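Local coordinates for protein predicted protease of the collagenase family (Methanopyrus kandleri, PDB 5D88) that binds zinc and is probably a peptidase of the U32 family, built on a TIM barrel, at residues I215-P219 with Y220-P224; D122-L125 with V126-A130; P198-F201 with F202-L206. All coordinates share one frame; numbering follows the deposited sequence.

Interaction 1 (I215-P219 with Y220-P224)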
loop_
_atom_site.group_PDB
_atom_site.type_symbol
_atom_site.label_atom_id
_atom_site.label_comp_id
_atom_site.label_asym_id
_atom_site.label_seq_id
_atom_site.Cartn_x
_atom_site.Cartn_y
_atom_site.Cartn_z
ATOM N N ILE A 215 -10.903 1.271 16.454
ATOM C CA ILE A 215 -10.195 0.186 17.114
ATOM C C ILE A 215 -8.843 0.717 17.551
ATOM O O ILE A 215 -8.036 1.120 16.714
ATOM C CB ILE A 215 -10.039 -1.017 16.178
ATOM C CG1 ILE A 215 -11.423 -1.478 15.681
ATOM C CG2 ILE A 215 -9.300 -2.129 16.884
ATOM C CD1 ILE A 215 -12.284 -1.975 16.689
ATOM N N GLU A 216 -8.579 0.700 18.852
ATOM C CA GLU A 216 -7.357 1.315 19.358
ATOM C C GLU A 216 -6.111 0.579 18.878
ATOM O O GLU A 216 -6.108 -0.646 18.737
ATOM C CB GLU A 216 -7.372 1.337 20.877
ATOM C CG GLU A 216 -8.552 2.136 21.394
ATOM C CD GLU A 216 -8.464 2.456 22.849
ATOM O OE1 GLU A 216 -8.089 1.556 23.647
ATOM O OE2 GLU A 216 -8.786 3.616 23.199
ATOM N N VAL A 217 -5.036 1.350 18.668
ATOM C CA VAL A 217 -3.699 0.830 18.407
ATOM C C VAL A 217 -2.798 1.356 19.497
ATOM O O VAL A 217 -2.592 2.571 19.600
ATOM C CB VAL A 217 -3.116 1.274 17.055
ATOM C CG1 VAL A 217 -1.771 0.541 16.787
ATOM C CG2 VAL A 217 -4.072 1.080 15.963
ATOM N N ASP A 218 -2.210 0.449 20.252
ATOM C CA ASP A 218 -1.318 0.784 21.342
ATOM C C ASP A 218 0.085 0.376 20.926
ATOM O O ASP A 218 0.307 -0.813 20.649
ATOM C CB ASP A 218 -1.762 0.044 22.596
ATOM C CG ASP A 218 -0.914 0.348 23.810
ATOM O OD1 ASP A 218 0.303 0.601 23.682
ATOM O OD2 ASP A 218 -1.495 0.299 24.917
ATOM N N PRO A 219 1.037 1.306 20.818
ATOM C CA PRO A 219 2.361 0.942 20.285
ATOM C C PRO A 219 2.990 -0.247 20.981
ATOM O O PRO A 219 3.711 -1.030 20.344
ATOM C CB PRO A 219 3.198 2.217 20.492
ATOM C CG PRO A 219 2.410 3.091 21.394
ATOM C CD PRO A 219 0.961 2.712 21.210
ATOM N N TYR A 220 2.736 -0.421 22.268
ATOM C CA TYR A 220 3.420 -1.453 23.027
ATOM C C TYR A 220 2.585 -2.713 23.202
ATOM O O TYR A 220 3.089 -3.700 23.751
ATOM C CB TYR A 220 3.849 -0.877 24.379
ATOM C CG TYR A 220 4.713 0.363 24.207
ATOM C CD1 TYR A 220 6.005 0.263 23.696
ATOM C CD2 TYR A 220 4.230 1.629 24.527
ATOM C CE1 TYR A 220 6.808 1.388 23.524
ATOM C CE2 TYR A 220 5.023 2.762 24.354
ATOM C CZ TYR A 220 6.314 2.630 23.853
ATOM O OH TYR A 220 7.113 3.744 23.687
ATOM N N ARG A 221 1.345 -2.731 22.720
ATOM C CA ARG A 221 0.491 -3.896 22.931
ATOM C C ARG A 221 0.042 -4.591 21.657
ATOM O O ARG A 221 0.048 -5.818 21.619
ATOM C CB ARG A 221 -0.754 -3.512 23.743
ATOM C CG ARG A 221 -0.450 -3.128 25.170
ATOM C CD ARG A 221 -1.711 -2.918 25.980
ATOM N NE ARG A 221 -1.382 -2.951 27.401
ATOM C CZ ARG A 221 -0.868 -1.925 28.069
ATOM N NH1 ARG A 221 -0.635 -0.770 27.450
ATOM N NH2 ARG A 221 -0.587 -2.056 29.356
ATOM N N ASN A 222 -0.385 -3.869 20.613
ATOM C CA ASN A 222 -1.011 -4.572 19.492
ATOM C C ASN A 222 -0.677 -4.006 18.111
ATOM O O ASN A 222 -1.422 -4.266 17.147
ATOM C CB ASN A 222 -2.543 -4.597 19.664
ATOM C CG ASN A 222 -3.161 -3.228 19.560
ATOM O OD1 ASN A 222 -2.473 -2.216 19.625
ATOM N ND2 ASN A 222 -4.467 -3.189 19.385
ATOM N N ASN A 223 0.417 -3.260 17.968
ATOM C CA ASN A 223 0.898 -2.871 16.644
ATOM C C ASN A 223 2.072 -3.766 16.274
ATOM O O ASN A 223 3.158 -3.598 16.835
ATOM C CB ASN A 223 1.324 -1.409 16.613
ATOM C CG ASN A 223 1.885 -0.993 15.239
ATOM O OD1 ASN A 223 1.980 -1.803 14.324
ATOM N ND2 ASN A 223 2.224 0.274 15.099
ATOM N N PRO A 224 1.912 -4.722 15.362
ATOM C CA PRO A 224 3.009 -5.661 15.091
ATOM C C PRO A 224 4.171 -5.039 14.346
ATOM O O PRO A 224 5.262 -5.632 14.318
ATOM C CB PRO A 224 2.331 -6.754 14.261
ATOM C CG PRO A 224 1.182 -6.059 13.595
ATOM C CD PRO A 224 0.717 -5.003 14.551
HETATM O O HOH W 1 3.108 -3.370 19.551
#
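Asp218 meets Arg221 and Tyr220 through its two carboxylate oxygens, one to each. The ionic part is a salt bridge: Arg221 NH1 reaches Asp218 OD2 at 2.9 Å, the acid lying at the guanidinium edge close to its plane, although carboxylate and guanidinium planes are turned 61° apart. OD1 of Asp218 takes the backbone N-H of Tyr220, 3.0 Å away, on its anti side, and this side-chain bond makes an Asx turn. With CG anti to the backbone N (chi1 -179°), the carboxylate is swung over the bend that follows. The backbone O of Asp218 closes that bend separately, accepting from Arg221 N, above the carbonyl plane, and from Asn222 N, in it. The turn is set in the loop between helix 200-213 and strand 233-234. Asn222 folds its amide back along the chain: OD1 accepts from Asp218 N at 2.8 Å, nearly straight at 172°, and ND2 donates to Glu216 O at 3.1 Å. ND2 also bonds Leu94 O of the second subunit. With an alanine in place of Asp218, Tyr220 N and the Arg221 guanidinium would probably lose the carboxylate that pairs with them, leaving the turn to its backbone bonds and the Asn222 amide. Apolar contacts are fewer. Pro219 CB sits over one face of the Tyr220 ring in a CH-pi contact, 4.3 Å from its centroid, and Val217 CG1 touches Asn223 CB at 3.7 Å.

Interaction 2 (D122-L125 with V126-A130)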
loop_
_atom_site.group_PDB
_atom_site.type_symbol
_atom_site.label_atom_id
_atom_site.label_comp_id
_atom_site.label_asym_id
_atom_site.label_seq_id
_atom_site.Cartn_x
_atom_site.Cartn_y
_atom_site.Cartn_z
ATOM N N ASP A 122 -6.568 8.055 -1.520
ATOM C CA ASP A 122 -7.249 7.113 -2.380
ATOM C C ASP A 122 -7.605 7.785 -3.698
ATOM O O ASP A 122 -8.300 8.804 -3.692
ATOM C CB ASP A 122 -8.484 6.617 -1.632
ATOM C CG ASP A 122 -9.238 5.482 -2.341
ATOM O OD1 ASP A 122 -9.063 5.246 -3.534
ATOM O OD2 ASP A 122 -10.046 4.813 -1.654
ATOM N N PRO A 123 -7.134 7.268 -4.832
ATOM C CA PRO A 123 -7.462 7.865 -6.135
ATOM C C PRO A 123 -8.950 8.021 -6.393
ATOM O O PRO A 123 -9.390 8.947 -7.099
ATOM C CB PRO A 123 -6.849 6.867 -7.126
ATOM C CG PRO A 123 -5.898 6.076 -6.405
ATOM C CD PRO A 123 -6.254 6.093 -4.960
ATOM N N TYR A 124 -9.751 7.110 -5.869
ATOM C CA TYR A 124 -11.185 7.227 -6.092
ATOM C C TYR A 124 -11.746 8.451 -5.376
ATOM O O TYR A 124 -12.620 9.145 -5.912
ATOM C CB TYR A 124 -11.855 5.936 -5.633
ATOM C CG TYR A 124 -13.341 5.857 -5.796
ATOM C CD1 TYR A 124 -13.965 6.200 -6.990
ATOM C CD2 TYR A 124 -14.132 5.383 -4.761
ATOM C CE1 TYR A 124 -15.342 6.073 -7.131
ATOM C CE2 TYR A 124 -15.503 5.273 -4.894
ATOM C CZ TYR A 124 -16.094 5.614 -6.078
ATOM O OH TYR A 124 -17.451 5.493 -6.198
ATOM N N LEU A 125 -11.256 8.727 -4.157
ATOM C CA LEU A 125 -11.682 9.925 -3.443
ATOM C C LEU A 125 -11.244 11.187 -4.166
ATOM O O LEU A 125 -11.973 12.184 -4.172
ATOM C CB LEU A 125 -11.132 9.941 -2.023
ATOM C CG LEU A 125 -12.081 9.420 -0.976
ATOM C CD1 LEU A 125 -12.447 7.958 -1.293
ATOM C CD2 LEU A 125 -11.414 9.586 0.363
ATOM N N VAL A 126 -10.024 11.193 -4.710
ATOM C CA VAL A 126 -9.567 12.336 -5.498
ATOM C C VAL A 126 -10.580 12.639 -6.584
ATOM O O VAL A 126 -10.987 13.788 -6.793
ATOM C CB VAL A 126 -8.175 12.054 -6.106
ATOM C CG1 VAL A 126 -7.767 13.160 -7.078
ATOM C CG2 VAL A 126 -7.112 11.908 -5.009
ATOM N N GLU A 127 -10.986 11.601 -7.305
ATOM C CA GLU A 127 -11.880 11.781 -8.440
ATOM C C GLU A 127 -13.247 12.302 -7.997
ATOM O O GLU A 127 -13.803 13.230 -8.605
ATOM C CB GLU A 127 -11.995 10.450 -9.186
ATOM C CG GLU A 127 -12.564 10.525 -10.567
ATOM C CD GLU A 127 -12.432 9.186 -11.274
ATOM O OE1 GLU A 127 -12.715 8.138 -10.641
ATOM O OE2 GLU A 127 -12.017 9.178 -12.442
ATOM N N VAL A 128 -13.818 11.706 -6.954
ATOM C CA VAL A 128 -15.140 12.137 -6.501
ATOM C C VAL A 128 -15.084 13.563 -5.967
ATOM O O VAL A 128 -15.966 14.382 -6.265
ATOM C CB VAL A 128 -15.695 11.163 -5.442
ATOM C CG1 VAL A 128 -17.014 11.673 -4.887
ATOM C CG2 VAL A 128 -15.906 9.760 -6.026
ATOM N N LEU A 129 -14.061 13.880 -5.158
ATOM C CA LEU A 129 -13.921 15.231 -4.614
ATOM C C LEU A 129 -13.800 16.263 -5.717
ATOM O O LEU A 129 -14.467 17.304 -5.681
ATOM C CB LEU A 129 -12.698 15.328 -3.695
ATOM C CG LEU A 129 -12.961 14.971 -2.259
ATOM C CD1 LEU A 129 -11.621 14.705 -1.575
ATOM C CD2 LEU A 129 -13.752 16.105 -1.557
ATOM N N ALA A 130 -12.945 15.995 -6.706
ATOM C CA ALA A 130 -12.716 16.972 -7.772
ATOM C C ALA A 130 -13.954 17.161 -8.642
ATOM O O ALA A 130 -14.223 18.268 -9.119
ATOM C CB ALA A 130 -11.539 16.533 -8.633
#
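Tyr124 and Val128, one helical turn apart, meet through a CH-pi contact: CG2 of Val128 lies over one face of the tyrosine ring, displaced toward its rim, 4.2 Å from the centroid and nearest to Tyr124 CE1 at 3.9 Å. The ring reaches this place with its CG anti to the backbone N (chi1 -179°). Val128 CG2, beside its own backbone N, also touches Tyr124 O at 3.3 Å. The firmly packed side of helix 123-132 carries Leu125, Val126 and Leu129. CB of Leu129 presses on Leu125 O at 3.3 Å, the same oxygen that accepts from Leu129 N, while Val126 and Leu129 rest on strand 117-120 within the beta-alpha-beta unit that runs on to strand 136-139. Tyr124 and Glu127, both partly exposed, mark the looser side, where Glu127 OE1 comes near the tyrosine ring only at the edge, 4.3 Å from Tyr124 CD1. The second subunit covers part of this side, its Pro224 packing on Tyr124 and its Met228 on Glu127. The first turn is capped by Asp122, whose OD1 takes the Tyr124 N-H at 3.1 Å from above the carboxylate plane, while its backbone O accepts from Val126 N. OD1 is also bonded to Tyr225 OH of the second subunit, and OD2 to His93 NE2. One carboxylate thus serves both the helix start and the subunit interface, and its negative charge there would be expected to suit the positive end of the helix dipole.

Interaction 3 (P198-F201 with F202-L206). With ACT (acetate ion), chain C.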
loop_
_atom_site.group_PDB
_atom_site.type_symbol
_atom_site.label_atom_id
_atom_site.label_comp_id
_atom_site.label_asym_id
_atom_site.label_seq_id
_atom_site.Cartn_x
_atom_site.Cartn_y
_atom_site.Cartn_z
ATOM N N PRO A 198 10.740 0.226 4.982
ATOM C CA PRO A 198 10.370 -1.137 4.557
ATOM C C PRO A 198 8.930 -1.567 4.874
ATOM O O PRO A 198 8.369 -2.385 4.142
ATOM C CB PRO A 198 11.385 -2.008 5.303
ATOM C CG PRO A 198 11.812 -1.157 6.511
ATOM C CD PRO A 198 11.881 0.232 5.924
ATOM N N VAL A 199 8.308 -1.073 5.941
ATOM C CA VAL A 199 7.005 -1.587 6.352
ATOM C C VAL A 199 5.941 -0.497 6.438
ATOM O O VAL A 199 4.796 -0.796 6.786
ATOM C CB VAL A 199 7.096 -2.379 7.672
ATOM C CG1 VAL A 199 8.228 -3.396 7.613
ATOM C CG2 VAL A 199 7.273 -1.501 8.813
ATOM N N ALA A 200 6.261 0.751 6.068
ATOM C CA ALA A 200 5.307 1.844 6.248
ATOM C C ALA A 200 3.989 1.580 5.524
ATOM O O ALA A 200 2.924 1.899 6.052
ATOM C CB ALA A 200 5.923 3.163 5.782
ATOM N N PHE A 201 4.054 1.062 4.292
ATOM C CA PHE A 201 2.874 0.687 3.501
ATOM C C PHE A 201 1.870 -0.105 4.345
ATOM O O PHE A 201 0.674 0.222 4.418
ATOM C CB PHE A 201 3.478 -0.083 2.309
ATOM C CG PHE A 201 2.577 -0.895 1.455
ATOM C CD1 PHE A 201 1.253 -0.637 1.263
ATOM C CD2 PHE A 201 3.184 -1.881 0.669
ATOM C CE1 PHE A 201 0.497 -1.446 0.370
ATOM C CE2 PHE A 201 2.485 -2.662 -0.188
ATOM C CZ PHE A 201 1.128 -2.448 -0.356
ATOM N N PHE A 202 2.366 -1.130 5.033
ATOM C CA PHE A 202 1.507 -2.029 5.777
ATOM C C PHE A 202 1.009 -1.371 7.057
ATOM O O PHE A 202 -0.147 -1.559 7.450
ATOM C CB PHE A 202 2.280 -3.315 6.077
ATOM C CG PHE A 202 2.793 -3.986 4.830
ATOM C CD1 PHE A 202 1.953 -4.800 4.085
ATOM C CD2 PHE A 202 4.083 -3.756 4.377
ATOM C CE1 PHE A 202 2.394 -5.398 2.925
ATOM C CE2 PHE A 202 4.542 -4.344 3.198
ATOM C CZ PHE A 202 3.697 -5.167 2.471
ATOM N N GLU A 203 1.877 -0.603 7.714
ATOM C CA GLU A 203 1.499 0.039 8.963
ATOM C C GLU A 203 0.472 1.136 8.727
ATOM O O GLU A 203 -0.463 1.296 9.521
ATOM C CB GLU A 203 2.737 0.576 9.663
ATOM C CG GLU A 203 2.458 1.102 11.058
ATOM C CD GLU A 203 3.714 1.491 11.797
ATOM O OE1 GLU A 203 4.717 1.839 11.145
ATOM O OE2 GLU A 203 3.689 1.456 13.043
ATOM N N ARG A 204 0.606 1.880 7.629
ATOM C CA ARG A 204 -0.392 2.890 7.299
ATOM C C ARG A 204 -1.721 2.271 6.896
ATOM O O ARG A 204 -2.773 2.829 7.209
ATOM C CB ARG A 204 0.130 3.791 6.196
ATOM C CG ARG A 204 1.279 4.652 6.625
ATOM C CD ARG A 204 1.545 5.557 5.507
ATOM N NE ARG A 204 2.550 6.549 5.797
ATOM C CZ ARG A 204 3.482 6.909 4.931
ATOM N NH1 ARG A 204 3.556 6.341 3.723
ATOM N NH2 ARG A 204 4.335 7.845 5.265
ATOM N N ASN A 205 -1.699 1.108 6.233
ATOM C CA ASN A 205 -2.942 0.379 5.993
ATOM C C ASN A 205 -3.615 0.038 7.317
ATOM O O ASN A 205 -4.836 0.175 7.461
ATOM C CB ASN A 205 -2.668 -0.908 5.204
ATOM C CG ASN A 205 -2.455 -0.684 3.703
ATOM O OD1 ASN A 205 -2.759 0.373 3.136
ATOM N ND2 ASN A 205 -1.978 -1.738 3.042
ATOM N N LEU A 206 -2.829 -0.427 8.291
ATOM C CA LEU A 206 -3.370 -0.778 9.600
ATOM C C LEU A 206 -4.015 0.430 10.269
ATOM O O LEU A 206 -5.144 0.351 10.757
ATOM C CB LEU A 206 -2.266 -1.346 10.492
ATOM C CG LEU A 206 -2.694 -1.749 11.913
ATOM C CD1 LEU A 206 -3.664 -2.917 11.901
ATOM C CD2 LEU A 206 -1.436 -2.047 12.762
HETATM C C ACT C . 3.721 9.504 8.484
HETATM O O ACT C . 4.366 9.798 7.448
HETATM O OXT ACT C . 2.818 8.646 8.349
HETATM C CH3 ACT C . 4.039 10.123 9.817
#
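The backbone of 198-206 enters helix 200-213 at Val199, the N-cap residue, whose O accepts from Glu203 N at 3.1 Å and weakly from Phe202 N, before Ala200 O and Phe201 O take up the regular bonds to Arg204 N and Asn205 N. The neighbouring rings of Phe201 and Phe202 meet at a slant, planes 33° apart and centroids separated by 4.5 Å, with CD2 of Phe201 over one face of Phe202 near its rim. They can pair because their first torsions differ: Phe201 has CG anti to the backbone N (chi1 166°), Phe202 has it anti to the carbonyl carbon. Asn205 ND2 approaches the Phe201 ring obliquely, 3.7 Å from Phe201 CE1, on the same side of the ring plane as Phe202, amide and ring planes being 74° apart. That amide has its polar partners outside this helical turn: OD1 bonds Thr87 OG1 of its own chain, ND2 the backbone O of Thr87 of the second subunit. Arg204 runs extended from CG to NE past Ala200, with Ala200 CB over one face of its guanidinium, and holds the acetate at the guanidinium edge. Arg204 NH2 gives a bond of 2.9 Å to acetate O, Arg204 NE a weak one of 3.3 Å to acetate OXT; NH2 also donates to Ile193 O. The acetate probably came from the crystallisation liquor. Two aromatic side chains and Asn205 thus carry this first turn into the subunit interface, and the side chain of Asn205 comes within about 5 Å of the zinc ion bound by Cys88 and His209, the latter on this same helix.

In the fold
Along the chain interaction 2 comes first, then interaction 3, then interaction 1, all within the part of the chain that belongs to the U32 peptidase family. Interaction 2 begins the helix that follows strand 117-120 of the eight-stranded parallel barrel; interaction 3 opens helix 200-213, and interaction 1 shapes the loop just after it. Interactions 1 and 3 are neighbours, centres 14 Å apart, and touch where Asn223 ND2 probably bonds Glu203 OE2. Interaction 2 stands 21 Å from interaction 3 and 30 Å from interaction 1 between centres, without touching either. Yet the second subunit bridges them: Pro123 packs on its Phe202 and Tyr124 on its Pro224. All three thus contribute to the contact with the second subunit, interaction 3 lying nearest the zinc.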